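Long-range contacts in glutathione transferase (PDB 6ZB6), which probably conjugates glutathione to electrophilic xenobiotics, herbicides among them, as a phi-class glutathione transferase: residues Val100-Asp105 with Asp169-Pro174; Val146-Glu151 with Gly189-Val194; Glu158-Asp163 with Lys195-Arg200. All coordinates share one frame; numbering follows the deposited sequence.

How the interactions relate
All three contacts build the helical C-terminal part of the fold, and they touch one another. Interaction 1 is the core contact: helix 92-127 meets the turn after helix 167-170, the CB of a buried aspartate lies over an imidazole face, and the polar ends bond to third parties. Interactions 2 and 3 are only partly buried and share helix 192-202. In 146-151 with 189-194 a glutamate meets the start of that helix; in 158-163 with 195-200 an arginine farther along it grips a loop carbonyl. Asp169 of interaction 1 ties both halves of interaction 3 together, accepting from Leu160 N and Trp197 NE1, while Tyr150 and Leu160 pack where all three converge.

Interaction 1: Val100-Asp105 with Asp169-Pro174; sequences VWTEVD and DLNHFP
Thr102 lies nearest Asn171 (CA to CA 6.9 Å) and Asp105 nearest His172 (CA to CA 6.5 Å), where helix 92-127 passes the type I turn from Leu170 to Phe173. Asp105 and His172 carry the contact, and the two side chains run antiparallel alongside each other. Asp105 CB sits over one face of the imidazole, 3.8 Å from the His172 ring centroid and displaced toward the CE1-NE2 rim, a CH-pi contact. The Asp105 carboxylate is turned 51° from the ring plane. Asp105 CG stands anti to the backbone N (chi1 169°), which sends OD2 toward the turn, 3.5 Å from Asn171 O. Both of those oxygens are acceptors; the carboxylate finds its counter-charge in Arg69, with which OD2 forms a salt bridge. At the edge of the imidazole, CE1 approaches Trp101 O at 3.9 Å. Asn171 crosses Asp105 at about a right angle, and its ND2 touches Thr102 CG2 at 3.8 Å. Thr102 OG1 bonds back to Val98 O of its own helix. The contact itself is therefore van der Waals and CH-pi packing between polar residues in a buried place; Asp105 OD2 and Asn171 OD1 take their partners, Arg69 and Arg17, from outside the contact. The ring of His172 is held at both nitrogens, ND1 by Ala168 O and NE2 by the hydroxyl of Tyr150. Since ND1 gives its hydrogen to a carbonyl, a neutral ring would leave NE2 as the acceptor for Tyr150 OH.

Interaction 2: Val146-Glu151 with Gly189-Val194; sequences VLEVYE and GSYPHV
Glu151 of helix 133-156 reaches across to the first turn of helix 192-202, whose N-cap position is Tyr191. With CG anti to the backbone N (chi1 178°) and the chain bent at the next bond, the carboxylate swings over to that helix start and accepts three hydrogen bonds. Val194 N donates to Glu151 OE1 at 3.0 Å, meeting it on the syn side but tilted out of the carboxylate plane. His193 N gives Glu151 OE2 a nearly straight bond of 3.1 Å (167° at the hydrogen), directed at the syn lone pair of OE2. The same OE2 also takes His193 ND1 at 2.8 Å, a donor that stands 53° above the carboxylate plane although OE2 lies in the plane of the imidazole. This His-carboxylate bond fixes the rotation of the ring and leaves ND1 as a protonated nitrogen.

Apolar packing lies beside the carboxylate. Leu147 CB stands almost straight above the centre of the Tyr191 ring, 3.8 Å from its centroid, in a CH-pi contact, and Leu147 CD1 adds to it beside CE2. The other branch, Leu147 CD2, meets Val194 CG1 at 4.0 Å, while Tyr150 CB touches Val194 CG2 at 3.8 Å. Glu148 CG lies at the ring edge, near CE1 of Tyr191.

A water bridges the outer rim, 2.6 Å from Glu148 OE2, to which it donates, and equally close to Tyr191 OH. The three bonds to Glu151 place its carboxylate against two main-chain N-H groups of a helix start and an imidazole N-H; the N-H groups and the helix dipole would probably favour its negative charge, and the bonds of Glu151 join helices 133-156 and 192-202 at that end.

Interaction 3: Glu158-Asp163 with Lys195-Arg200; sequences EYLAGD and KAWWER
Arg200 meets Glu158 and Tyr159 where, in the all-helical C-terminal domain of the glutathione transferase fold, helix 192-202 packs on the loop after helix 133-156. The guanidinium is sandwiched: the Glu158 carboxylate stacks over one face with planes 11° apart, and Ala196 O and Trp197 N of its own helix back the other. Stacked this way, Glu158 OE2 and Arg200 NH1 form only a long salt bridge of 3.8 Å, with no N-H aimed at the oxygen. The directed bond goes to the main chain, Arg200 NH2 giving Glu158 O a 2.8 Å hydrogen bond in the carbonyl plane. A bend at chi3 (-73°) turns the group toward that carbonyl. The Tyr159 ring stands nearly upright to the guanidinium, 84° between planes, its hydroxyl 3.6 Å from Arg200 CD. Glu158 O and Tyr159 CD1 lie at the indole edge of Trp197, near CD1. Trp197 CZ2 is also 3.9 Å from Leu160 CD1, and NE1 donates to Asp169. Buried Arg200 NE has no partner in the model. A water sits 2.7 Å from Tyr159 OH and donates weakly to Arg200 O at 3.3 Å.

Interaction 1: Val100-Asp105 with Asp169-Pro174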
# COMPACT_ATOMS: atom_id res chain seq x y z
N VAL A 100 12.94 -9.07 -2.76
CA VAL A 100 12.18 -10.32 -2.78
C VAL A 100 10.80 -10.09 -2.20
O VAL A 100 9.78 -10.43 -2.81
CB VAL A 100 12.93 -11.42 -2.02
CG1 VAL A 100 12.00 -12.59 -1.72
CG2 VAL A 100 14.15 -11.90 -2.80
N TRP A 101 10.74 -9.52 -1.01
CA TRP A 101 9.47 -9.46 -0.31
C TRP A 101 8.60 -8.30 -0.80
O TRP A 101 7.38 -8.33 -0.60
CB TRP A 101 9.72 -9.43 1.20
CG TRP A 101 10.20 -10.77 1.65
CD1 TRP A 101 11.50 -11.18 1.76
CD2 TRP A 101 9.39 -11.93 1.94
NE1 TRP A 101 11.54 -12.51 2.15
CE2 TRP A 101 10.26 -12.99 2.26
CE3 TRP A 101 8.00 -12.15 1.98
CZ2 TRP A 101 9.80 -14.26 2.62
CZ3 TRP A 101 7.54 -13.42 2.34
CH2 TRP A 101 8.44 -14.46 2.65
N THR A 102 9.18 -7.33 -1.49
CA THR A 102 8.38 -6.37 -2.23
C THR A 102 7.67 -7.04 -3.40
O THR A 102 6.49 -6.78 -3.66
CB THR A 102 9.28 -5.24 -2.72
OG1 THR A 102 9.87 -4.58 -1.58
CG2 THR A 102 8.50 -4.24 -3.59
N GLU A 103 8.39 -7.91 -4.13
CA GLU A 103 7.78 -8.68 -5.20
C GLU A 103 6.72 -9.64 -4.67
O GLU A 103 5.69 -9.85 -5.31
CB GLU A 103 8.84 -9.47 -5.97
CG GLU A 103 9.86 -8.60 -6.73
CD GLU A 103 9.21 -7.71 -7.77
OE1 GLU A 103 8.39 -8.22 -8.57
OE2 GLU A 103 9.52 -6.49 -7.78
N VAL A 104 6.97 -10.25 -3.50
CA VAL A 104 5.96 -11.14 -2.92
C VAL A 104 4.66 -10.38 -2.71
O VAL A 104 3.57 -10.89 -3.03
CB VAL A 104 6.45 -11.76 -1.60
CG1 VAL A 104 5.30 -12.51 -0.94
CG2 VAL A 104 7.62 -12.70 -1.84
N ASP A 105 4.74 -9.16 -2.18
CA ASP A 105 3.52 -8.38 -2.03
C ASP A 105 2.84 -8.18 -3.37
O ASP A 105 1.64 -8.43 -3.51
CB ASP A 105 3.78 -7.02 -1.39
CG ASP A 105 2.56 -6.08 -1.49
OD1 ASP A 105 1.53 -6.39 -0.87
OD2 ASP A 105 2.63 -5.05 -2.19
N ASP A 169 7.89 -4.28 3.80
CA ASP A 169 6.83 -4.29 4.82
C ASP A 169 5.78 -3.22 4.54
O ASP A 169 4.58 -3.50 4.50
CB ASP A 169 7.40 -4.09 6.22
CG ASP A 169 8.52 -5.04 6.53
OD1 ASP A 169 8.24 -6.22 6.83
OD2 ASP A 169 9.69 -4.60 6.46
N LEU A 170 6.23 -1.98 4.29
CA LEU A 170 5.29 -0.87 4.19
C LEU A 170 4.44 -0.93 2.94
O LEU A 170 3.34 -0.36 2.93
CB LEU A 170 6.04 0.45 4.29
CG LEU A 170 6.87 0.58 5.58
CD1 LEU A 170 7.46 1.98 5.73
CD2 LEU A 170 6.04 0.21 6.83
N ASN A 171 4.89 -1.62 1.88
CA ASN A 171 4.04 -1.81 0.70
C ASN A 171 2.81 -2.64 1.00
O ASN A 171 1.84 -2.60 0.22
CB ASN A 171 4.84 -2.46 -0.42
CG ASN A 171 5.52 -1.42 -1.31
OD1 ASN A 171 4.86 -0.53 -1.83
ND2 ASN A 171 6.84 -1.53 -1.47
N HIS A 172 2.82 -3.40 2.10
CA HIS A 172 1.67 -4.19 2.53
C HIS A 172 0.58 -3.35 3.18
O HIS A 172 -0.53 -3.86 3.35
CB HIS A 172 2.13 -5.28 3.52
CG HIS A 172 2.87 -6.41 2.87
ND1 HIS A 172 4.19 -6.31 2.48
CD2 HIS A 172 2.47 -7.65 2.52
CE1 HIS A 172 4.57 -7.46 1.94
NE2 HIS A 172 3.55 -8.29 1.95
N PHE A 173 0.85 -2.08 3.52
CA PHE A 173 -0.12 -1.33 4.32
C PHE A 173 -1.43 -1.01 3.59
O PHE A 173 -2.50 -1.31 4.14
CB PHE A 173 0.52 -0.05 4.85
CG PHE A 173 -0.49 0.97 5.26
CD1 PHE A 173 -1.22 0.81 6.43
CD2 PHE A 173 -0.76 2.06 4.44
CE1 PHE A 173 -2.17 1.73 6.80
CE2 PHE A 173 -1.71 2.98 4.79
CZ PHE A 173 -2.43 2.82 5.99
N PRO A 174 -1.43 -0.36 2.42
CA PRO A 174 -2.70 0.22 1.93
C PRO A 174 -3.81 -0.78 1.68
O PRO A 174 -4.96 -0.51 2.07
CB PRO A 174 -2.29 0.92 0.62
CG PRO A 174 -0.82 1.14 0.76
CD PRO A 174 -0.30 -0.02 1.54

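Interaction 2: Val146-Glu151 with Gly189-Val194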
# COMPACT_ATOMS: atom_id res chain seq x y z
N VAL A 146 -0.88 -18.20 1.98
CA VAL A 146 0.13 -17.15 2.02
C VAL A 146 0.47 -16.81 3.47
O VAL A 146 1.65 -16.70 3.85
CB VAL A 146 -0.35 -15.91 1.24
CG1 VAL A 146 0.63 -14.74 1.42
CG2 VAL A 146 -0.55 -16.24 -0.22
N LEU A 147 -0.55 -16.63 4.30
CA LEU A 147 -0.30 -16.19 5.66
C LEU A 147 0.47 -17.24 6.46
O LEU A 147 1.29 -16.88 7.31
CB LEU A 147 -1.62 -15.83 6.36
CG LEU A 147 -2.26 -14.52 5.86
CD1 LEU A 147 -3.58 -14.26 6.62
CD2 LEU A 147 -1.31 -13.36 6.02
N GLU A 148 0.25 -18.53 6.18
CA GLU A 148 1.07 -19.56 6.80
C GLU A 148 2.56 -19.36 6.50
O GLU A 148 3.40 -19.58 7.38
CB GLU A 148 0.62 -20.94 6.33
CG GLU A 148 -0.75 -21.35 6.94
CD GLU A 148 -1.33 -22.63 6.36
OE1 GLU A 148 -0.61 -23.33 5.61
OE2 GLU A 148 -2.51 -22.92 6.64
N VAL A 149 2.90 -18.94 5.28
CA VAL A 149 4.29 -18.67 4.95
C VAL A 149 4.78 -17.42 5.69
O VAL A 149 5.89 -17.39 6.23
CB VAL A 149 4.47 -18.52 3.43
CG1 VAL A 149 5.90 -18.10 3.10
CG2 VAL A 149 4.09 -19.83 2.72
N TYR A 150 3.96 -16.36 5.71
CA TYR A 150 4.35 -15.15 6.43
C TYR A 150 4.55 -15.44 7.91
O TYR A 150 5.47 -14.92 8.54
CB TYR A 150 3.28 -14.06 6.26
CG TYR A 150 3.43 -13.21 5.00
CD1 TYR A 150 3.49 -13.79 3.74
CD2 TYR A 150 3.48 -11.82 5.09
CE1 TYR A 150 3.61 -13.01 2.59
CE2 TYR A 150 3.60 -11.03 3.94
CZ TYR A 150 3.66 -11.63 2.70
OH TYR A 150 3.79 -10.85 1.57
N GLU A 151 3.68 -16.28 8.48
CA GLU A 151 3.79 -16.61 9.90
C GLU A 151 5.13 -17.27 10.20
O GLU A 151 5.79 -16.93 11.19
CB GLU A 151 2.64 -17.52 10.30
CG GLU A 151 2.67 -17.96 11.75
CD GLU A 151 2.37 -16.83 12.72
OE1 GLU A 151 1.94 -15.74 12.29
OE2 GLU A 151 2.57 -17.05 13.92
N GLY A 189 -5.57 -12.61 13.46
CA GLY A 189 -5.38 -13.09 14.82
C GLY A 189 -5.04 -14.56 14.93
O GLY A 189 -4.57 -15.00 15.98
N SER A 190 -5.29 -15.33 13.88
CA SER A 190 -4.91 -16.74 13.88
C SER A 190 -3.44 -16.96 13.56
O SER A 190 -2.95 -18.09 13.65
CB SER A 190 -5.79 -17.51 12.89
OG SER A 190 -7.11 -17.64 13.44
N TYR A 191 -2.73 -15.89 13.20
CA TYR A 191 -1.31 -15.94 12.81
C TYR A 191 -0.59 -14.93 13.70
O TYR A 191 -0.39 -13.78 13.31
CB TYR A 191 -1.16 -15.63 11.32
CG TYR A 191 -2.08 -16.46 10.44
CD1 TYR A 191 -1.65 -17.68 9.91
CD2 TYR A 191 -3.37 -16.04 10.15
CE1 TYR A 191 -2.50 -18.46 9.12
CE2 TYR A 191 -4.22 -16.82 9.37
CZ TYR A 191 -3.78 -18.02 8.86
OH TYR A 191 -4.62 -18.79 8.08
N PRO A 192 -0.24 -15.33 14.93
CA PRO A 192 0.20 -14.32 15.92
C PRO A 192 1.43 -13.52 15.50
O PRO A 192 1.51 -12.32 15.82
CB PRO A 192 0.46 -15.16 17.18
CG PRO A 192 0.64 -16.56 16.68
CD PRO A 192 -0.27 -16.69 15.50
N HIS A 193 2.39 -14.12 14.80
CA HIS A 193 3.54 -13.35 14.35
C HIS A 193 3.17 -12.38 13.24
O HIS A 193 3.73 -11.28 13.17
CB HIS A 193 4.67 -14.27 13.89
CG HIS A 193 5.28 -15.06 14.99
ND1 HIS A 193 4.79 -16.28 15.38
CD2 HIS A 193 6.34 -14.80 15.80
CE1 HIS A 193 5.52 -16.75 16.38
NE2 HIS A 193 6.46 -15.87 16.66
N VAL A 194 2.24 -12.77 12.37
CA VAL A 194 1.75 -11.85 11.35
C VAL A 194 1.00 -10.69 12.00
O VAL A 194 1.19 -9.53 11.65
CB VAL A 194 0.86 -12.58 10.32
CG1 VAL A 194 0.39 -11.59 9.24
CG2 VAL A 194 1.63 -13.72 9.68
O HOH W 1 -4.16 -21.30 7.72

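Interaction 3: Glu158-Asp163 with Lys195-Arg200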
# COMPACT_ATOMS: atom_id res chain seq x y z
N GLU A 158 11.68 -9.94 12.76
CA GLU A 158 10.60 -9.02 13.10
C GLU A 158 9.94 -8.43 11.86
O GLU A 158 8.77 -8.04 11.91
CB GLU A 158 11.12 -7.90 14.01
CG GLU A 158 10.96 -8.21 15.50
CD GLU A 158 10.81 -6.97 16.36
OE1 GLU A 158 11.26 -5.88 15.95
OE2 GLU A 158 10.23 -7.09 17.46
N TYR A 159 10.68 -8.35 10.74
CA TYR A 159 10.15 -7.81 9.49
C TYR A 159 10.50 -8.76 8.35
O TYR A 159 11.25 -9.72 8.52
CB TYR A 159 10.70 -6.41 9.21
CG TYR A 159 10.28 -5.39 10.25
CD1 TYR A 159 9.03 -4.79 10.20
CD2 TYR A 159 11.12 -5.05 11.30
CE1 TYR A 159 8.63 -3.87 11.16
CE2 TYR A 159 10.74 -4.13 12.26
CZ TYR A 159 9.49 -3.54 12.18
OH TYR A 159 9.10 -2.63 13.13
N LEU A 160 9.98 -8.46 7.15
CA LEU A 160 10.00 -9.46 6.10
C LEU A 160 11.39 -9.65 5.50
O LEU A 160 11.75 -10.78 5.13
CB LEU A 160 9.01 -9.10 5.00
CG LEU A 160 7.53 -9.28 5.38
CD1 LEU A 160 6.69 -8.74 4.21
CD2 LEU A 160 7.18 -10.74 5.67
N ALA A 161 12.20 -8.60 5.42
CA ALA A 161 13.54 -8.73 4.84
C ALA A 161 14.62 -9.01 5.87
O ALA A 161 15.78 -9.22 5.49
CB ALA A 161 13.90 -7.47 4.03
N GLY A 162 14.28 -9.05 7.15
CA GLY A 162 15.25 -9.24 8.21
C GLY A 162 14.86 -8.44 9.43
O GLY A 162 13.69 -8.12 9.64
N ASP A 163 15.85 -8.11 10.25
CA ASP A 163 15.63 -7.38 11.50
C ASP A 163 15.56 -5.87 11.30
O ASP A 163 16.14 -5.10 12.07
CB ASP A 163 16.74 -7.76 12.49
CG ASP A 163 16.53 -7.15 13.87
OD1 ASP A 163 17.45 -6.44 14.34
OD2 ASP A 163 15.44 -7.34 14.45
N LYS A 195 0.12 -11.00 12.97
CA LYS A 195 -0.63 -9.91 13.60
C LYS A 195 0.30 -8.94 14.30
O LYS A 195 0.06 -7.73 14.29
CB LYS A 195 -1.65 -10.45 14.60
CG LYS A 195 -2.42 -9.33 15.29
CD LYS A 195 -3.74 -9.03 14.60
CE LYS A 195 -4.69 -8.25 15.53
NZ LYS A 195 -5.79 -9.10 16.10
N ALA A 196 1.36 -9.44 14.94
CA ALA A 196 2.27 -8.55 15.66
C ALA A 196 3.04 -7.67 14.70
O ALA A 196 3.31 -6.49 14.99
CB ALA A 196 3.24 -9.37 16.50
N TRP A 197 3.47 -8.25 13.59
CA TRP A 197 4.09 -7.49 12.50
C TRP A 197 3.15 -6.39 12.02
O TRP A 197 3.55 -5.23 11.88
CB TRP A 197 4.44 -8.47 11.38
CG TRP A 197 4.73 -7.90 10.02
CD1 TRP A 197 5.90 -7.34 9.60
CD2 TRP A 197 3.87 -7.94 8.88
NE1 TRP A 197 5.81 -6.99 8.28
CE2 TRP A 197 4.58 -7.36 7.81
CE3 TRP A 197 2.56 -8.41 8.66
CZ2 TRP A 197 4.02 -7.21 6.54
CZ3 TRP A 197 2.01 -8.27 7.40
CH2 TRP A 197 2.75 -7.67 6.34
N TRP A 198 1.89 -6.75 11.75
CA TRP A 198 0.91 -5.76 11.32
C TRP A 198 0.78 -4.63 12.34
O TRP A 198 0.74 -3.45 11.96
CB TRP A 198 -0.45 -6.42 11.07
CG TRP A 198 -1.51 -5.43 10.64
CD1 TRP A 198 -2.65 -5.12 11.32
CD2 TRP A 198 -1.50 -4.61 9.47
NE1 TRP A 198 -3.36 -4.16 10.63
CE2 TRP A 198 -2.67 -3.84 9.49
CE3 TRP A 198 -0.61 -4.47 8.39
CZ2 TRP A 198 -2.98 -2.92 8.48
CZ3 TRP A 198 -0.92 -3.55 7.37
CH2 TRP A 198 -2.09 -2.79 7.43
N GLU A 199 0.74 -4.96 13.64
CA GLU A 199 0.60 -3.92 14.65
C GLU A 199 1.83 -3.03 14.71
O GLU A 199 1.71 -1.83 14.98
CB GLU A 199 0.33 -4.54 16.02
CG GLU A 199 -0.96 -5.31 16.04
CD GLU A 199 -2.20 -4.44 16.17
OE1 GLU A 199 -2.12 -3.22 15.90
OE2 GLU A 199 -3.24 -4.98 16.59
N ARG A 200 3.02 -3.59 14.48
CA ARG A 200 4.21 -2.75 14.39
C ARG A 200 4.08 -1.77 13.24
O ARG A 200 4.40 -0.58 13.39
CB ARG A 200 5.46 -3.61 14.24
CG ARG A 200 5.92 -4.28 15.54
CD ARG A 200 7.34 -4.83 15.40
NE ARG A 200 7.38 -6.03 14.57
CZ ARG A 200 7.05 -7.25 14.99
NH1 ARG A 200 6.68 -7.45 16.24
NH2 ARG A 200 7.11 -8.27 14.15
O HOH W 2 7.58 -0.48 12.44